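Local coordinates for protein Pro-metalloprotease PrtV (PDB 4L9D) that is a secreted zinc metalloprotease, probably cytotoxic to host cells, represented here by its first PKD domain, whose calcium binding regulates flexibility between domains, at residues P8-E13 / N25-S30; F12-E17 / Y62-T67; L19-Q24 / P52-T57; V35-D40 / L66-D71. One frame throughout, in Å; residues are numbered along the deposited sequence. Where two conformers were deposited one is given.

Contact 1: P8-E13 / N25-S30. With NA (sodium ion), chain C.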
loop_
_atom_site.group_PDB
_atom_site.type_symbol
_atom_site.label_atom_id
_atom_site.label_comp_id
_atom_site.label_asym_id
_atom_site.label_seq_id
_atom_site.Cartn_x
_atom_site.Cartn_y
_atom_site.Cartn_z
ATOM N N PRO A 8 0.150 12.902 -8.507
ATOM C CA PRO A 8 -0.914 11.975 -8.158
ATOM C C PRO A 8 -1.215 11.965 -6.641
ATOM O O PRO A 8 -0.508 12.599 -5.858
ATOM C CB PRO A 8 -0.338 10.632 -8.621
ATOM C CG PRO A 8 1.104 10.767 -8.401
ATOM C CD PRO A 8 1.410 12.181 -8.797
ATOM N N VAL A 9 -2.254 11.243 -6.278
ATOM C CA VAL A 9 -2.626 11.036 -4.869
ATOM C C VAL A 9 -2.649 9.544 -4.605
ATOM O O VAL A 9 -3.509 8.824 -5.144
ATOM C CB VAL A 9 -3.981 11.679 -4.516
ATOM C CG1 VAL A 9 -4.257 11.437 -3.039
ATOM C CG2 VAL A 9 -3.968 13.175 -4.802
ATOM N N ALA A 10 -1.738 9.080 -3.761
ATOM C CA ALA A 10 -1.708 7.692 -3.302
ATOM C C ALA A 10 -2.791 7.482 -2.245
ATOM O O ALA A 10 -2.925 8.292 -1.323
ATOM C CB ALA A 10 -0.347 7.349 -2.692
ATOM N N ARG A 11 -3.503 6.359 -2.358
ATOM C CA ARG A 11 -4.549 6.053 -1.364
ATOM C C ARG A 11 -4.933 4.609 -1.494
ATOM O O ARG A 11 -4.910 4.042 -2.604
ATOM C CB ARG A 11 -5.776 6.978 -1.610
ATOM C CG ARG A 11 -6.733 7.000 -0.432
ATOM C CD ARG A 11 -7.900 7.992 -0.675
ATOM N NE ARG A 11 -8.630 7.594 -1.852
ATOM C CZ ARG A 11 -9.807 8.140 -2.219
ATOM N NH1 ARG A 11 -10.431 9.015 -1.430
ATOM N NH2 ARG A 11 -10.354 7.748 -3.333
ATOM N N PHE A 12 -5.283 3.988 -0.372
ATOM C CA PHE A 12 -5.694 2.581 -0.386
ATOM C C PHE A 12 -6.581 2.331 0.856
ATOM O O PHE A 12 -6.588 3.123 1.786
ATOM C CB PHE A 12 -4.501 1.622 -0.416
ATOM C CG PHE A 12 -3.560 1.785 0.759
ATOM C CD1 PHE A 12 -3.846 1.259 1.982
ATOM C CD2 PHE A 12 -2.331 2.410 0.612
ATOM C CE1 PHE A 12 -2.967 1.419 3.030
ATOM C CE2 PHE A 12 -1.470 2.573 1.670
ATOM C CZ PHE A 12 -1.772 2.040 2.901
ATOM N N GLU A 13 -7.244 1.184 0.814
ATOM C CA GLU A 13 -7.920 0.674 2.012
ATOM C C GLU A 13 -7.499 -0.790 2.218
ATOM O O GLU A 13 -7.247 -1.515 1.224
ATOM C CB GLU A 13 -9.444 0.767 1.882
ATOM C CG GLU A 13 -9.890 2.188 1.669
ATOM C CD GLU A 13 -11.385 2.453 1.692
ATOM O OE1 GLU A 13 -12.160 1.535 2.033
ATOM O OE2 GLU A 13 -11.782 3.632 1.412
ATOM N N ASN A 25 -6.791 -0.541 -4.011
ATOM C CA ASN A 25 -6.069 0.686 -4.418
ATOM C C ASN A 25 -7.063 1.742 -4.826
ATOM O O ASN A 25 -7.812 1.516 -5.766
ATOM C CB ASN A 25 -5.112 0.344 -5.525
ATOM C CG ASN A 25 -4.062 1.406 -5.689
ATOM O OD1 ASN A 25 -4.366 2.597 -5.635
ATOM N ND2 ASN A 25 -2.840 0.972 -5.914
ATOM N N THR A 26 -7.081 2.864 -4.149
ATOM C CA THR A 26 -8.037 3.944 -4.374
ATOM C C THR A 26 -7.326 5.240 -4.742
ATOM O O THR A 26 -7.841 6.341 -4.518
ATOM C CB THR A 26 -8.985 4.095 -3.167
ATOM O OG1 THR A 26 -8.217 4.522 -2.055
ATOM C CG2 THR A 26 -9.751 2.798 -2.880
ATOM N N SER A 27 -6.162 5.108 -5.380
ATOM C CA SER A 27 -5.355 6.233 -5.800
ATOM C C SER A 27 -5.939 6.927 -6.996
ATOM O O SER A 27 -6.812 6.348 -7.696
ATOM C CB SER A 27 -3.916 5.721 -6.118
ATOM O OG SER A 27 -3.300 5.100 -5.027
ATOM N N SER A 28 -5.493 8.136 -7.310
ATOM C CA SER A 28 -5.977 8.898 -8.382
ATOM C C SER A 28 -4.934 9.886 -8.895
ATOM O O SER A 28 -3.898 10.110 -8.266
ATOM C CB SER A 28 -7.282 9.578 -8.019
ATOM O OG SER A 28 -7.041 10.476 -6.970
ATOM N N ASP A 29 -5.231 10.530 -10.008
ATOM C CA ASP A 29 -4.318 11.536 -10.559
ATOM C C ASP A 29 -5.114 12.480 -11.432
ATOM O O ASP A 29 -5.681 12.061 -12.459
ATOM C CB ASP A 29 -3.229 10.873 -11.421
ATOM C CG ASP A 29 -2.063 11.760 -11.724
ATOM O OD1 ASP A 29 -2.132 12.989 -11.590
ATOM O OD2 ASP A 29 -1.039 11.150 -12.183
ATOM N N SER A 30 -5.179 13.748 -11.023
ATOM C CA SER A 30 -5.939 14.795 -11.758
ATOM C C SER A 30 -5.155 15.372 -12.915
ATOM O O SER A 30 -5.710 16.160 -13.683
ATOM C CB SER A 30 -6.384 15.877 -10.837
ATOM O OG SER A 30 -5.314 16.527 -10.228
HETATM NA NA NA C . -5.977 11.229 -14.607
HETATM O O HOH W 1 -6.714 9.180 -4.556
HETATM O O HOH W 2 -10.172 5.180 -0.154
HETATM O O HOH W 3 -6.258 10.502 -16.888
HETATM O O HOH W 4 -6.279 9.081 -13.835
HETATM O O HOH W 5 -5.644 13.408 -15.580
HETATM O O HOH W 6 -8.326 11.682 -14.293
#
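Val9 and Ser28 form the backbone tie between these two antiparallel stretches, which run 163° apart. Val9 N gives a nearly straight bond to Ser28 O at 2.8 Å, and Ser28 N returns one to Val9 O; farther along, Thr26 N bonds to Arg11 O.

Side-chain hydrogen bonds fill in between these. Arg11 grips Thr26 O side-on with NE (3.0 Å) and NH2 (3.1 Å), the oxygen lying close to the guanidinium plane; NH2 arrives on a lone pair, whereas NE stands above the carbonyl plane. The bend at chi3 (60°) folds the guanidinium back across Thr26 to make this grip. Ser27 OG, beside its own backbone N (chi1 -59°), accepts from Arg11 N at 3.0 Å. Asn25 OD1 closes an Asx turn by accepting from Ser27 N, while its ND2 bonds to Ala50 O.

Waters extend the network: one donates to both Val9 O and Thr26 O, another joins Glu13 OE2 to Thr26 OG1. Asp29 O binds the sodium ion at 2.3 Å, together with four waters and Gly32 O. The Asp29 carboxylate lies against CB of Pro8, which follows a cis peptide bond, and OD1 accepts from Asp31 N.

Phe12 and Asn25 pair where strands 12-17 and 20-25 meet; beyond them Ser27 packs on Ile34 of strand 34-40 and on Leu66 and Val68 of strand 60-70, and Val9 and Ala10 on strand 75-84.

Contact 2: F12-E17 / Y62-T67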
loop_
_atom_site.group_PDB
_atom_site.type_symbol
_atom_site.label_atom_id
_atom_site.label_comp_id
_atom_site.label_asym_id
_atom_site.label_seq_id
_atom_site.Cartn_x
_atom_site.Cartn_y
_atom_site.Cartn_z
ATOM N N PHE A 12 -5.283 3.988 -0.372
ATOM C CA PHE A 12 -5.694 2.581 -0.386
ATOM C C PHE A 12 -6.581 2.331 0.856
ATOM O O PHE A 12 -6.588 3.123 1.786
ATOM C CB PHE A 12 -4.501 1.622 -0.416
ATOM C CG PHE A 12 -3.560 1.785 0.759
ATOM C CD1 PHE A 12 -3.846 1.259 1.982
ATOM C CD2 PHE A 12 -2.331 2.410 0.612
ATOM C CE1 PHE A 12 -2.967 1.419 3.030
ATOM C CE2 PHE A 12 -1.470 2.573 1.670
ATOM C CZ PHE A 12 -1.772 2.040 2.901
ATOM N N GLU A 13 -7.244 1.184 0.814
ATOM C CA GLU A 13 -7.920 0.674 2.012
ATOM C C GLU A 13 -7.499 -0.790 2.218
ATOM O O GLU A 13 -7.247 -1.515 1.224
ATOM C CB GLU A 13 -9.444 0.767 1.882
ATOM C CG GLU A 13 -9.890 2.188 1.669
ATOM C CD GLU A 13 -11.385 2.453 1.692
ATOM O OE1 GLU A 13 -12.160 1.535 2.033
ATOM O OE2 GLU A 13 -11.782 3.632 1.412
ATOM N N LEU A 14 -7.428 -1.240 3.446
ATOM C CA LEU A 14 -6.948 -2.578 3.795
ATOM C C LEU A 14 -8.038 -3.359 4.530
ATOM O O LEU A 14 -8.786 -2.816 5.328
ATOM C CB LEU A 14 -5.757 -2.484 4.693
ATOM C CG LEU A 14 -4.568 -1.713 4.154
ATOM C CD1 LEU A 14 -3.393 -1.718 5.161
ATOM C CD2 LEU A 14 -4.111 -2.212 2.799
ATOM N N LYS A 15 -8.031 -4.661 4.284
ATOM C CA LYS A 15 -8.857 -5.610 5.003
ATOM C C LYS A 15 -7.921 -6.627 5.672
ATOM O O LYS A 15 -7.187 -7.341 4.984
ATOM C CB LYS A 15 -9.838 -6.350 4.139
ATOM C CG LYS A 15 -10.774 -7.206 4.997
ATOM C CD LYS A 15 -11.540 -8.227 4.168
ATOM C CE LYS A 15 -10.702 -9.443 3.750
ATOM N NZ LYS A 15 -10.365 -10.391 4.870
ATOM N N VAL A 16 -7.922 -6.711 6.994
ATOM C CA VAL A 16 -7.043 -7.559 7.768
ATOM C C VAL A 16 -7.813 -8.727 8.317
ATOM O O VAL A 16 -8.895 -8.560 8.868
ATOM C CB VAL A 16 -6.435 -6.803 8.950
ATOM C CG1 VAL A 16 -5.614 -7.696 9.832
ATOM C CG2 VAL A 16 -5.664 -5.595 8.447
ATOM N N GLU A 17 -7.299 -9.925 8.049
ATOM C CA GLU A 17 -7.833 -11.194 8.553
ATOM C C GLU A 17 -6.724 -11.978 9.261
ATOM O O GLU A 17 -5.929 -12.651 8.592
ATOM C CB GLU A 17 -8.454 -12.005 7.422
ATOM C CG GLU A 17 -9.716 -11.358 6.861
ATOM C CD GLU A 17 -10.661 -12.329 6.267
ATOM O OE1 GLU A 17 -10.216 -13.418 5.803
ATOM O OE2 GLU A 17 -11.842 -11.968 6.294
ATOM N N TYR A 62 2.280 -2.771 12.214
ATOM C CA TYR A 62 3.093 -2.579 11.008
ATOM C C TYR A 62 2.578 -1.414 10.222
ATOM O O TYR A 62 1.352 -1.242 10.041
ATOM C CB TYR A 62 3.059 -3.860 10.125
ATOM C CG TYR A 62 3.607 -5.081 10.815
ATOM C CD1 TYR A 62 4.963 -5.383 10.733
ATOM C CD2 TYR A 62 2.798 -5.911 11.538
ATOM C CE1 TYR A 62 5.460 -6.556 11.310
ATOM C CE2 TYR A 62 3.295 -7.066 12.137
ATOM C CZ TYR A 62 4.632 -7.378 12.022
ATOM O OH TYR A 62 5.191 -8.534 12.564
ATOM N N SER A 63 3.482 -0.598 9.686
ATOM C CA SER A 63 3.145 0.492 8.819
ATOM C C SER A 63 3.145 0.052 7.343
ATOM O O SER A 63 4.150 -0.443 6.866
ATOM C CB SER A 63 4.115 1.621 9.017
ATOM O OG SER A 63 4.052 2.143 10.322
ATOM N N VAL A 64 2.007 0.224 6.711
ATOM C CA VAL A 64 1.884 -0.092 5.278
ATOM C C VAL A 64 1.953 1.204 4.508
ATOM O O VAL A 64 1.170 2.144 4.751
ATOM C CB VAL A 64 0.554 -0.782 5.002
ATOM C CG1 VAL A 64 0.399 -1.061 3.547
ATOM C CG2 VAL A 64 0.484 -2.083 5.770
ATOM N N THR A 65 2.895 1.291 3.574
ATOM C CA THR A 65 3.148 2.460 2.784
ATOM C C THR A 65 2.964 2.141 1.306
ATOM O O THR A 65 3.461 1.103 0.830
ATOM C CB THR A 65 4.606 2.948 3.093
ATOM O OG1 THR A 65 4.749 3.149 4.513
ATOM C CG2 THR A 65 4.900 4.215 2.388
ATOM N N LEU A 66 2.296 3.016 0.588
ATOM C CA LEU A 66 2.145 2.925 -0.867
ATOM C C LEU A 66 2.667 4.180 -1.510
ATOM O O LEU A 66 2.212 5.282 -1.167
ATOM C CB LEU A 66 0.675 2.751 -1.264
ATOM C CG LEU A 66 0.395 2.837 -2.784
ATOM C CD1 LEU A 66 1.100 1.724 -3.564
ATOM C CD2 LEU A 66 -1.082 2.829 -3.055
ATOM N N THR A 67 3.545 4.018 -2.490
ATOM C CA THR A 67 3.955 5.085 -3.380
ATOM C C THR A 67 3.408 4.801 -4.759
ATOM O O THR A 67 3.543 3.668 -5.256
ATOM C CB THR A 67 5.513 5.162 -3.413
ATOM O OG1 THR A 67 6.008 5.550 -2.136
ATOM C CG2 THR A 67 6.013 6.188 -4.437
#
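Phe12 points from strand 12-17 toward Leu66 and Val64 on strand 60-70, and its ring carries most of the contact. With CG lodged between the backbone N and the carbonyl carbon (chi1 59°), CB directs the ring into the interior. CD2 meets Leu66 CB at 3.6 Å and, less closely, Leu66 CD2; the two side chains slide past each other in opposite directions. CE2, next around the ring, also rests on Leu66 CB. At the tip, CZ presents the ring edge to Val64 O at 3.5 Å, near the ring plane, and touches Val64 CG1 at 3.8 Å.

No hydrogen bond links the two segments: their strand axes pass 9.5 Å apart, at 145° between chain directions, as expected of facing sheets in the beta-sandwich of a PKD domain. Side chains of strand 12-17 bridge the gap, meeting both side chains and backbone of strand 60-70. Leu14, two residues on along the same strand, reaches tip to tip toward Val64, with CD1 3.9 Å from CG2; Val64 CG1, anti to its backbone N (chi1 178°), meets the phenylalanine ring, while CG2 faces Leu14.

Other rings close round the same point. Phe12 meets His78 of strand 75-84 edge-to-face and Trp39 of strand 34-40 with the ring planes at about 45°, while Val64 also packs on Trp39 and Tyr56.

Contact 3: L19-Q24 / P52-T57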
loop_
_atom_site.group_PDB
_atom_site.type_symbol
_atom_site.label_atom_id
_atom_site.label_comp_id
_atom_site.label_asym_id
_atom_site.label_seq_id
_atom_site.Cartn_x
_atom_site.Cartn_y
_atom_site.Cartn_z
ATOM N N LEU A 19 -3.251 -12.616 10.417
ATOM C CA LEU A 19 -1.971 -12.116 9.988
ATOM C C LEU A 19 -1.936 -11.722 8.505
ATOM O O LEU A 19 -0.903 -11.279 8.009
ATOM C CB LEU A 19 -0.871 -13.137 10.254
ATOM C CG LEU A 19 -0.544 -13.416 11.728
ATOM C CD1 LEU A 19 0.367 -14.611 11.868
ATOM C CD2 LEU A 19 0.030 -12.196 12.402
ATOM N N SER A 20 -3.034 -11.964 7.787
ATOM C CA SER A 20 -3.105 -11.732 6.361
ATOM C C SER A 20 -3.909 -10.442 5.979
ATOM O O SER A 20 -4.929 -10.121 6.605
ATOM C CB SER A 20 -3.767 -12.942 5.729
ATOM O OG SER A 20 -3.724 -12.948 4.362
ATOM N N VAL A 21 -3.463 -9.753 4.938
ATOM C CA VAL A 21 -3.985 -8.455 4.498
ATOM C C VAL A 21 -4.278 -8.495 3.024
ATOM O O VAL A 21 -3.498 -8.980 2.218
ATOM C CB VAL A 21 -2.967 -7.350 4.797
ATOM C CG1 VAL A 21 -3.639 -5.961 4.548
ATOM C CG2 VAL A 21 -2.463 -7.359 6.191
ATOM N N MET A 22 -5.466 -7.977 2.694
ATOM C CA MET A 22 -5.855 -7.676 1.350
ATOM C C MET A 22 -5.940 -6.161 1.133
ATOM O O MET A 22 -6.265 -5.439 2.111
ATOM C CB MET A 22 -7.201 -8.302 0.972
ATOM C CG MET A 22 -7.227 -9.806 1.111
ATOM S SD MET A 22 -8.756 -10.649 0.690
ATOM C CE MET A 22 -8.850 -10.199 -1.052
ATOM N N SER A 23 -5.760 -5.688 -0.078
ATOM C CA SER A 23 -5.769 -4.261 -0.379
ATOM C C SER A 23 -6.754 -3.918 -1.477
ATOM O O SER A 23 -7.059 -4.709 -2.380
ATOM C CB SER A 23 -4.378 -3.771 -0.720
ATOM O OG SER A 23 -3.898 -4.361 -1.927
ATOM N N GLN A 24 -7.217 -2.678 -1.389
ATOM C CA GLN A 24 -7.916 -2.019 -2.460
ATOM C C GLN A 24 -7.199 -0.710 -2.766
ATOM O O GLN A 24 -6.961 0.080 -1.865
ATOM C CB GLN A 24 -9.386 -1.754 -2.099
ATOM C CG GLN A 24 -10.131 -1.145 -3.240
ATOM C CD GLN A 24 -11.504 -0.572 -2.882
ATOM O OE1 GLN A 24 -12.363 -0.617 -3.693
ATOM N NE2 GLN A 24 -11.633 0.072 -1.751
ATOM N N PRO A 52 -1.910 -5.830 -3.955
ATOM C CA PRO A 52 -1.409 -7.123 -3.493
ATOM C C PRO A 52 -2.172 -7.638 -2.249
ATOM O O PRO A 52 -2.857 -6.890 -1.540
ATOM C CB PRO A 52 0.060 -6.858 -3.216
ATOM C CG PRO A 52 0.085 -5.407 -2.811
ATOM C CD PRO A 52 -0.972 -4.744 -3.644
ATOM N N THR A 53 -1.922 -8.906 -1.976
ATOM C CA THR A 53 -2.270 -9.579 -0.730
ATOM C C THR A 53 -0.932 -10.028 -0.072
ATOM O O THR A 53 -0.015 -10.422 -0.790
ATOM C CB THR A 53 -3.207 -10.777 -1.005
ATOM O OG1 THR A 53 -4.333 -10.351 -1.758
ATOM C CG2 THR A 53 -3.622 -11.386 0.328
ATOM N N TRP A 54 -0.837 -9.951 1.232
ATOM C CA TRP A 54 0.398 -10.268 1.911
ATOM C C TRP A 54 0.083 -10.755 3.325
ATOM O O TRP A 54 -1.065 -10.745 3.755
ATOM C CB TRP A 54 1.350 -9.060 1.953
ATOM C CG TRP A 54 0.870 -7.905 2.738
ATOM C CD1 TRP A 54 1.267 -7.553 4.027
ATOM C CD2 TRP A 54 0.045 -6.802 2.275
ATOM N NE1 TRP A 54 0.698 -6.352 4.372
ATOM C CE2 TRP A 54 -0.003 -5.848 3.314
ATOM C CE3 TRP A 54 -0.594 -6.524 1.058
ATOM C CZ2 TRP A 54 -0.673 -4.637 3.163
ATOM C CZ3 TRP A 54 -1.230 -5.332 0.925
ATOM C CH2 TRP A 54 -1.257 -4.392 1.950
ATOM N N SER A 55 1.129 -11.180 4.062
ATOM C CA SER A 55 0.940 -11.609 5.440
ATOM C C SER A 55 2.207 -11.371 6.232
ATOM O O SER A 55 3.326 -11.262 5.723
ATOM C CB SER A 55 0.516 -13.064 5.505
ATOM O OG SER A 55 1.559 -13.908 4.900
ATOM N N TYR A 56 1.990 -11.375 7.553
ATOM C CA TYR A 56 3.050 -11.251 8.540
ATOM C C TYR A 56 3.226 -12.591 9.301
ATOM O O TYR A 56 2.474 -13.544 9.075
ATOM C CB TYR A 56 2.682 -10.108 9.525
ATOM C CG TYR A 56 2.473 -8.787 8.835
ATOM C CD1 TYR A 56 3.550 -7.965 8.558
ATOM C CD2 TYR A 56 1.216 -8.369 8.463
ATOM C CE1 TYR A 56 3.382 -6.786 7.880
ATOM C CE2 TYR A 56 1.041 -7.171 7.762
ATOM C CZ TYR A 56 2.113 -6.366 7.515
ATOM O OH TYR A 56 1.913 -5.176 6.857
ATOM N N THR A 57 4.269 -12.687 10.092
ATOM C CA THR A 57 4.554 -13.840 10.918
ATOM C C THR A 57 4.298 -13.566 12.405
ATOM O O THR A 57 3.712 -14.344 13.126
ATOM C CB THR A 57 5.974 -14.346 10.604
ATOM O OG1 THR A 57 6.013 -14.815 9.268
ATOM C CG2 THR A 57 6.392 -15.470 11.515
HETATM O O HOH W 7 -5.768 -7.461 -2.552
#
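Val21 lies over one face of the Trp54 indole, making a CH-pi contact in which CB stands 3.9 Å from the centroid of the five-membered ring, 20° off its normal. CG1 reaches the six-membered ring at CZ2 (3.5 Å), while CG2 touches the edge of the Tyr56 ring at CE2. Strands 20-25 and 53-55 are antiparallel neighbours in the three-stranded sheet of the PKD beta-sandwich, and Val21 and Trp54 form a hydrogen-bonded pair whose side chains face the interior.

Around this centre, Trp54 packs on Leu14 and stacks with Phe41, and Tyr56 stacks with Tyr62. Trp54 NE1 donates to Tyr56 OH close to the indole plane, fixing the two rings relative to each other; that hydroxyl also hydrogen-bonds to Phe41 O. Leu19 lies alongside the backbone of Tyr56 and Thr57, its CD1 3.6 Å from Thr57 O.

The backbone ladder runs from Tyr56 N bonded to Leu19 O to the reciprocal pair between Val21 and Trp54. In the conformers given, Met22 and Thr53 lie side by side on the outer face. At the polar end, Ser23 OG, placed between its backbone N and carbonyl carbon (chi1 65°), donates to a lone pair of Pro52 O at 2.8 Å, in the carbonyl plane.

Contact 4: V35-D40 / L66-D71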
loop_
_atom_site.group_PDB
_atom_site.type_symbol
_atom_site.label_atom_id
_atom_site.label_comp_id
_atom_site.label_asym_id
_atom_site.label_seq_id
_atom_site.Cartn_x
_atom_site.Cartn_y
_atom_site.Cartn_z
ATOM N N VAL A 35 1.160 4.872 -13.353
ATOM C CA VAL A 35 1.770 3.799 -14.089
ATOM C C VAL A 35 2.470 2.754 -13.226
ATOM O O VAL A 35 2.768 1.668 -13.749
ATOM C CB VAL A 35 2.742 4.303 -15.170
ATOM C CG1 VAL A 35 2.008 5.246 -16.146
ATOM C CG2 VAL A 35 3.972 4.962 -14.597
ATOM N N SER A 36 2.812 3.063 -11.985
ATOM C CA SER A 36 3.521 2.111 -11.149
ATOM C C SER A 36 3.255 2.361 -9.669
ATOM O O SER A 36 2.789 3.452 -9.270
ATOM C CB SER A 36 5.030 2.182 -11.398
ATOM O OG SER A 36 5.560 3.401 -10.916
ATOM N N TYR A 37 3.556 1.329 -8.918
ATOM C CA TYR A 37 3.275 1.214 -7.500
ATOM C C TYR A 37 4.484 0.599 -6.793
ATOM O O TYR A 37 5.066 -0.379 -7.290
ATOM C CB TYR A 37 2.092 0.267 -7.270
ATOM C CG TYR A 37 0.866 0.632 -8.039
ATOM C CD1 TYR A 37 0.049 1.657 -7.657
ATOM C CD2 TYR A 37 0.583 0.041 -9.281
ATOM C CE1 TYR A 37 -1.025 2.076 -8.375
ATOM C CE2 TYR A 37 -0.506 0.404 -10.017
ATOM C CZ TYR A 37 -1.328 1.423 -9.553
ATOM O OH TYR A 37 -2.435 1.834 -10.304
ATOM N N LEU A 38 4.802 1.129 -5.611
ATOM C CA LEU A 38 5.733 0.466 -4.694
ATOM C C LEU A 38 5.025 0.384 -3.352
ATOM O O LEU A 38 4.858 1.413 -2.644
ATOM C CB LEU A 38 7.090 1.163 -4.613
ATOM C CG LEU A 38 8.231 0.480 -3.903
ATOM C CD1 LEU A 38 8.098 0.511 -2.404
ATOM C CD2 LEU A 38 8.509 -0.931 -4.446
ATOM N N TRP A 39 4.604 -0.794 -2.986
ATOM C CA TRP A 39 4.056 -1.084 -1.660
ATOM C C TRP A 39 5.185 -1.548 -0.768
ATOM O O TRP A 39 6.103 -2.279 -1.187
ATOM C CB TRP A 39 3.036 -2.267 -1.745
ATOM C CG TRP A 39 1.754 -1.967 -2.387
ATOM C CD1 TRP A 39 1.471 -2.033 -3.739
ATOM C CD2 TRP A 39 0.553 -1.560 -1.740
ATOM N NE1 TRP A 39 0.154 -1.714 -3.962
ATOM C CE2 TRP A 39 -0.439 -1.419 -2.748
ATOM C CE3 TRP A 39 0.194 -1.322 -0.423
ATOM C CZ2 TRP A 39 -1.778 -1.109 -2.438
ATOM C CZ3 TRP A 39 -1.102 -0.976 -0.139
ATOM C CH2 TRP A 39 -2.083 -0.865 -1.126
ATOM N N ASP A 40 5.058 -1.176 0.498
ATOM C CA ASP A 40 6.087 -1.409 1.513
ATOM C C ASP A 40 5.313 -1.796 2.759
ATOM O O ASP A 40 4.590 -0.984 3.339
ATOM C CB ASP A 40 6.884 -0.124 1.605
ATOM C CG ASP A 40 7.758 0.075 2.798
ATOM O OD1 ASP A 40 7.754 -0.745 3.747
ATOM O OD2 ASP A 40 8.484 1.127 2.812
ATOM N N LEU A 66 2.296 3.016 0.588
ATOM C CA LEU A 66 2.145 2.925 -0.867
ATOM C C LEU A 66 2.667 4.180 -1.510
ATOM O O LEU A 66 2.212 5.282 -1.167
ATOM C CB LEU A 66 0.675 2.751 -1.264
ATOM C CG LEU A 66 0.395 2.837 -2.784
ATOM C CD1 LEU A 66 1.100 1.724 -3.564
ATOM C CD2 LEU A 66 -1.082 2.829 -3.055
ATOM N N THR A 67 3.545 4.018 -2.490
ATOM C CA THR A 67 3.955 5.085 -3.380
ATOM C C THR A 67 3.408 4.801 -4.759
ATOM O O THR A 67 3.543 3.668 -5.256
ATOM C CB THR A 67 5.513 5.162 -3.413
ATOM O OG1 THR A 67 6.008 5.550 -2.136
ATOM C CG2 THR A 67 6.013 6.188 -4.437
ATOM N N VAL A 68 2.787 5.814 -5.354
ATOM C CA VAL A 68 2.340 5.729 -6.738
ATOM C C VAL A 68 3.163 6.726 -7.565
ATOM O O VAL A 68 3.546 7.780 -7.056
ATOM C CB VAL A 68 0.854 6.011 -6.869
ATOM C CG1 VAL A 68 0.039 5.075 -5.953
ATOM C CG2 VAL A 68 0.455 7.475 -6.603
ATOM N N THR A 69 3.411 6.371 -8.831
ATOM C CA THR A 69 4.150 7.204 -9.745
ATOM C C THR A 69 3.414 7.286 -11.052
ATOM O O THR A 69 2.865 6.265 -11.531
ATOM C CB THR A 69 5.591 6.667 -9.957
ATOM O OG1 THR A 69 6.228 6.560 -8.670
ATOM C CG2 THR A 69 6.422 7.559 -10.826
ATOM N N ASP A 70 3.354 8.469 -11.644
ATOM C CA ASP A 70 2.574 8.708 -12.837
ATOM C C ASP A 70 3.425 8.850 -14.106
ATOM O O ASP A 70 4.664 8.697 -14.118
ATOM C CB ASP A 70 1.565 9.819 -12.631
ATOM C CG ASP A 70 2.140 11.242 -12.691
ATOM O OD1 ASP A 70 3.366 11.396 -12.916
ATOM O OD2 ASP A 70 1.318 12.170 -12.458
ATOM N N ASP A 71 2.717 8.993 -15.219
ATOM C CA ASP A 71 3.315 9.121 -16.549
ATOM C C ASP A 71 4.305 10.263 -16.741
ATOM O O ASP A 71 5.126 10.153 -17.651
ATOM C CB ASP A 71 2.241 9.318 -17.635
ATOM C CG ASP A 71 1.460 10.583 -17.466
ATOM O OD1 ASP A 71 0.763 10.753 -16.448
ATOM O OD2 ASP A 71 1.538 11.389 -18.388
HETATM O O HOH W 8 5.940 3.215 -0.733
#
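Trp39 receives the CD1 methyl of Leu66 over one face of its indole, a CH-pi contact 3.5 Å from the five-membered ring centroid and only 9° off the normal. Leu66 CG is anti to its backbone N (chi1 172°), and the turn at chi2 (63°) carries CD1 over the indole while CD2 reaches CZ2. The same CD1 lies near the plane of the Tyr37 ring, at its edge. Tyr37 in turn crosses Val68, CD1 to CG1 at 3.8 Å. These four side chains share the inner face of the sheet; Trp39 NE1 finds its acceptor in Ala50 O.

Backbone hydrogen bonds hold the two strands in antiparallel register. Leu38 N bonds to Thr67 O and Thr67 N to Leu38 O, each at 2.9 Å. Thr69 N gives another to Ser36 O. Thr69 O accepts twice, from Val35 N at 2.9 Å and from Ser36 N at 3.2 Å, making a classic beta bulge.

On the outer face, Ser36 OG rests 3.4 Å from Thr69 CB. A water donates to Leu38 O and is 2.7 Å from Thr67 OG1, whose hydroxyl also bonds to that of Thr77; Thr69 OG1 pairs likewise with Ser75.

Just past the bulge comes Asp70, a calcium ligand of this PKD domain, here salt-bridged to Lys72 and bonded through OD1 to Asp74 N. The bulged strand end thus leads straight into the calcium site.

Overall arrangement
Contacts 1 and 3 both reach the three-stranded sheet, contact 4 is made within the four-stranded sheet, and contact 2 joins the two across the interior. Phe12 is common to contacts 1 and 2, and Leu66 to contacts 2 and 4. Trp39 of contact 4 ties the core together: its CH2 lies 3.5 Å from Phe12 CB and 3.7 Å from Ser23 CB of contact 3. Contacts 1 and 4, with centres 9 Å apart, converge on the metal-binding end, where Asp29 OD2 and Asp70 OD2 approach to 2.6 Å; so short a distance between carboxylates may mean a shared proton. Contact 3 lies on the opposite side of the chain's centre, about 19 Å from contact 1 between centres.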